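PDB 5XG9: unconventional myosin IB from Entamoeba histolytica, which probably acts as an actin-based motor that links to partner proteins through its SH3 domain, which typically binds proline-rich peptides. Local coordinates for residues 19-24 with 48-53. Numbering follows the deposited sequence.
Sequences EELSFK and GWIPNN. With PEU (2,5,8,11,14,17,20,23,26,29,32,35,38,41,44,47,50,53,56,59,62,65,68,71,74,77,80-heptacosaoxadooctacontan-82-ol), chain J.
Glu-19 and Leu-21 straddle Trp-49 with two backbone hydrogen bonds. The fold is an SH3 domain. Residues 19-24 belong to its RT loop, between strands 6-9 and 28-35. Residues 48-51 lie on strand 46-51, at the edge of the sheet. Trp-49 N gives a nearly straight bond to Glu-19 O (2.9 Å). It arrives in the carbonyl plane, on a lone pair. Leu-21 N returns a bond to Trp-49 O (3.1 Å), but from 41° out of that carbonyl's plane. Glu-20 CA also touches Trp-49 O, at 3.2 Å. The result is a single beta bridge that ties the loop to the strand.

The Trp-49 side chain starts at CB, close to Glu-19 O and to CAI of the polyethylene glycol PEU. Chi1 of -71° swings the ring back past its own backbone N. This brings CD1 to 3.4 Å from Glu-19 O, the oxygen that N already binds. CG, CD2 and CE3 lie under CAI, which is 3.5 Å from CD2. CE2 lies between CAI and CAL. CZ2 and CH2 lie near CAL, CZ2 at 3.8 Å. Lys-40 and Trp-38 of strand 38-43 also touch this side chain.

Glu-20 extends its carboxylate to Tyr-13 OH and Ala-16 N, both bound by OE1. This braces the RT loop internally, while OE2 touches the glycol. The glycol, probably from the crystallisation liquor, is consistent with the SH3 surface for proline-rich ligands, which the RT loop flanks.

Leu-21 runs alongside Ile-50, with Leu-21 CB 3.8 Å from Ile-50 CG2. Both belong to the hydrophobic core: Leu-21 touches Ile-29, and Ile-50 touches Val-55. Phe-23 lies crosswise to Ile-50. The same Ile-50 CG2 abuts the rim of the Phe-23 ring, roughly level with it and 3.5 Å from CE2.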
loop_
_atom_site.group_PDB
_atom_site.type_symbol
_atom_site.label_atom_id
_atom_site.label_comp_id
_atom_site.label_asym_id
_atom_site.label_seq_id
_atom_site.Cartn_x
_atom_site.Cartn_y
_atom_site.Cartn_z
ATOM N N GLU A 19 -8.762 -2.125 9.195
ATOM C CA GLU A 19 -7.768 -1.050 9.154
ATOM C C GLU A 19 -6.786 -1.293 8.000
ATOM O O GLU A 19 -5.919 -0.480 7.791
ATOM C CB GLU A 19 -6.902 -0.912 10.446
ATOM C CG GLU A 19 -7.531 -0.953 11.843
ATOM C CD GLU A 19 -8.253 0.292 12.330
ATOM O OE1 GLU A 19 -7.704 1.410 12.204
ATOM O OE2 GLU A 19 -9.373 0.133 12.899
ATOM N N GLU A 20 -6.831 -2.452 7.357
ATOM C CA GLU A 20 -5.831 -2.885 6.370
ATOM C C GLU A 20 -6.411 -2.841 4.977
ATOM O O GLU A 20 -7.666 -2.808 4.812
ATOM C CB GLU A 20 -5.385 -4.317 6.690
ATOM C CG GLU A 20 -4.639 -4.324 8.030
ATOM C CD GLU A 20 -4.253 -5.672 8.579
ATOM O OE1 GLU A 20 -4.506 -6.645 7.922
ATOM O OE2 GLU A 20 -3.547 -5.700 9.593
ATOM N N LEU A 21 -5.532 -2.792 3.978
ATOM C CA LEU A 21 -5.961 -2.725 2.572
ATOM C C LEU A 21 -5.539 -3.981 1.807
ATOM O O LEU A 21 -4.342 -4.313 1.794
ATOM C CB LEU A 21 -5.330 -1.493 1.950
ATOM C CG LEU A 21 -5.552 -1.201 0.489
ATOM C CD1 LEU A 21 -7.018 -0.836 0.257
ATOM C CD2 LEU A 21 -4.560 -0.141 0.019
ATOM N N SER A 22 -6.521 -4.635 1.158
ATOM C CA SER A 22 -6.242 -5.748 0.272
ATOM C C SER A 22 -5.700 -5.289 -1.099
ATOM O O SER A 22 -6.042 -4.193 -1.588
ATOM C CB SER A 22 -7.487 -6.531 0.000
ATOM O OG SER A 22 -7.950 -7.151 1.171
ATOM N N PHE A 23 -4.837 -6.139 -1.676
ATOM C CA PHE A 23 -4.326 -5.901 -3.043
ATOM C C PHE A 23 -3.866 -7.159 -3.771
ATOM O O PHE A 23 -3.752 -8.197 -3.152
ATOM C CB PHE A 23 -3.287 -4.768 -2.990
ATOM C CG PHE A 23 -2.150 -5.056 -2.009
ATOM C CD1 PHE A 23 -1.093 -5.890 -2.386
ATOM C CD2 PHE A 23 -2.123 -4.482 -0.730
ATOM C CE1 PHE A 23 -0.046 -6.160 -1.541
ATOM C CE2 PHE A 23 -1.065 -4.768 0.150
ATOM C CZ PHE A 23 -0.000 -5.573 -0.269
ATOM N N LYS A 24 -3.634 -7.021 -5.093
ATOM C CA LYS A 24 -3.147 -8.052 -5.926
ATOM C C LYS A 24 -1.787 -7.659 -6.432
ATOM O O LYS A 24 -1.385 -6.489 -6.478
ATOM C CB LYS A 24 -4.069 -8.358 -7.072
ATOM C CG LYS A 24 -4.331 -7.143 -7.943
ATOM C CD LYS A 24 -5.031 -7.488 -9.225
ATOM C CE LYS A 24 -5.414 -6.264 -10.046
ATOM N NZ LYS A 24 -6.710 -5.741 -9.436
ATOM N N GLY A 48 -5.971 1.921 3.620
ATOM C CA GLY A 48 -5.671 1.110 4.800
ATOM C C GLY A 48 -4.211 0.795 4.844
ATOM O O GLY A 48 -3.449 1.184 3.917
ATOM N N TRP A 49 -3.821 0.108 5.905
ATOM C CA TRP A 49 -2.387 -0.133 6.175
ATOM C C TRP A 49 -2.004 -1.376 5.433
ATOM O O TRP A 49 -2.816 -2.327 5.359
ATOM C CB TRP A 49 -2.132 -0.297 7.670
ATOM C CG TRP A 49 -2.284 1.010 8.429
ATOM C CD1 TRP A 49 -3.435 1.490 8.996
ATOM C CD2 TRP A 49 -1.288 1.981 8.654
ATOM N NE1 TRP A 49 -3.207 2.722 9.561
ATOM C CE2 TRP A 49 -1.901 3.059 9.360
ATOM C CE3 TRP A 49 0.046 2.091 8.298
ATOM C CZ2 TRP A 49 -1.198 4.179 9.760
ATOM C CZ3 TRP A 49 0.754 3.191 8.715
ATOM C CH2 TRP A 49 0.134 4.242 9.446
ATOM N N ILE A 50 -0.788 -1.382 4.925
ATOM C CA ILE A 50 -0.239 -2.518 4.159
ATOM C C ILE A 50 1.139 -2.923 4.670
ATOM O O ILE A 50 1.916 -2.097 5.105
ATOM C CB ILE A 50 -0.119 -2.211 2.638
ATOM C CG1 ILE A 50 0.848 -1.082 2.378
ATOM C CG2 ILE A 50 -1.519 -1.896 2.061
ATOM C CD1 ILE A 50 1.172 -0.858 0.904
ATOM N N PRO A 51 1.488 -4.201 4.532
ATOM C CA PRO A 51 2.841 -4.638 4.982
ATOM C C PRO A 51 3.871 -4.306 3.946
ATOM O O PRO A 51 3.727 -4.711 2.820
ATOM C CB PRO A 51 2.715 -6.153 5.104
ATOM C CG PRO A 51 1.490 -6.492 4.232
ATOM C CD PRO A 51 0.633 -5.292 4.058
ATOM N N ASN A 52 4.918 -3.556 4.302
ATOM C CA ASN A 52 5.812 -3.043 3.304
ATOM C C ASN A 52 6.681 -4.106 2.599
ATOM O O ASN A 52 7.168 -3.842 1.472
ATOM C CB ASN A 52 6.587 -1.782 3.717
ATOM C CG ASN A 52 7.827 -2.075 4.607
ATOM O OD1 ASN A 52 8.367 -3.192 4.595
ATOM N ND2 ASN A 52 8.178 -1.125 5.452
ATOM N N ASN A 53 6.755 -5.308 3.162
ATOM C CA ASN A 53 7.522 -6.374 2.536
ATOM C C ASN A 53 6.759 -6.926 1.297
ATOM O O ASN A 53 7.351 -7.673 0.509
ATOM C CB ASN A 53 7.884 -7.555 3.503
ATOM C CG ASN A 53 6.691 -8.025 4.366
ATOM O OD1 ASN A 53 5.929 -7.212 4.957
ATOM N ND2 ASN A 53 6.607 -9.331 4.573
HETATM O OAB PEU J . -1.248 -5.630 14.182
HETATM C CAC PEU J . -1.574 -4.797 13.071
HETATM C CAD PEU J . -2.062 -3.444 13.577
HETATM O OAE PEU J . -3.348 -3.167 13.026
HETATM C CAF PEU J . -3.271 -2.826 11.643
HETATM C CAG PEU J . -2.653 -1.440 11.496
HETATM O OAH PEU J . -1.237 -1.561 11.379
HETATM C CAI PEU J . -0.613 -0.297 11.166
HETATM C CAJ PEU J . 0.057 0.162 12.456
HETATM O OAK PEU J . -0.829 1.019 13.173
HETATM C CAL PEU J . -0.443 2.389 13.065
HETATM C CAM PEU J . 0.830 2.622 13.868
HETATM O OAN PEU J . 0.752 1.910 15.101
HETATM C CAO PEU J . 1.902 1.094 15.315
HETATM C CAP PEU J . 2.832 1.778 16.311
HETATM O OAQ PEU J . 3.881 2.439 15.606
HETATM C CAR PEU J . 4.995 2.715 16.452
HETATM C CAS PEU J . 6.259 2.130 15.835
HETATM O OAT PEU J . 6.493 0.831 16.375
HETATM C CAU PEU J . 7.452 0.105 15.608
HETATM C CAV PEU J . 8.113 -0.948 16.490
HETATM O OAW PEU J . 7.193 -1.374 17.493
HETATM C CAX PEU J . 6.049 -2.010 16.928
HETATM C CAY PEU J . 4.803 -1.597 17.701
#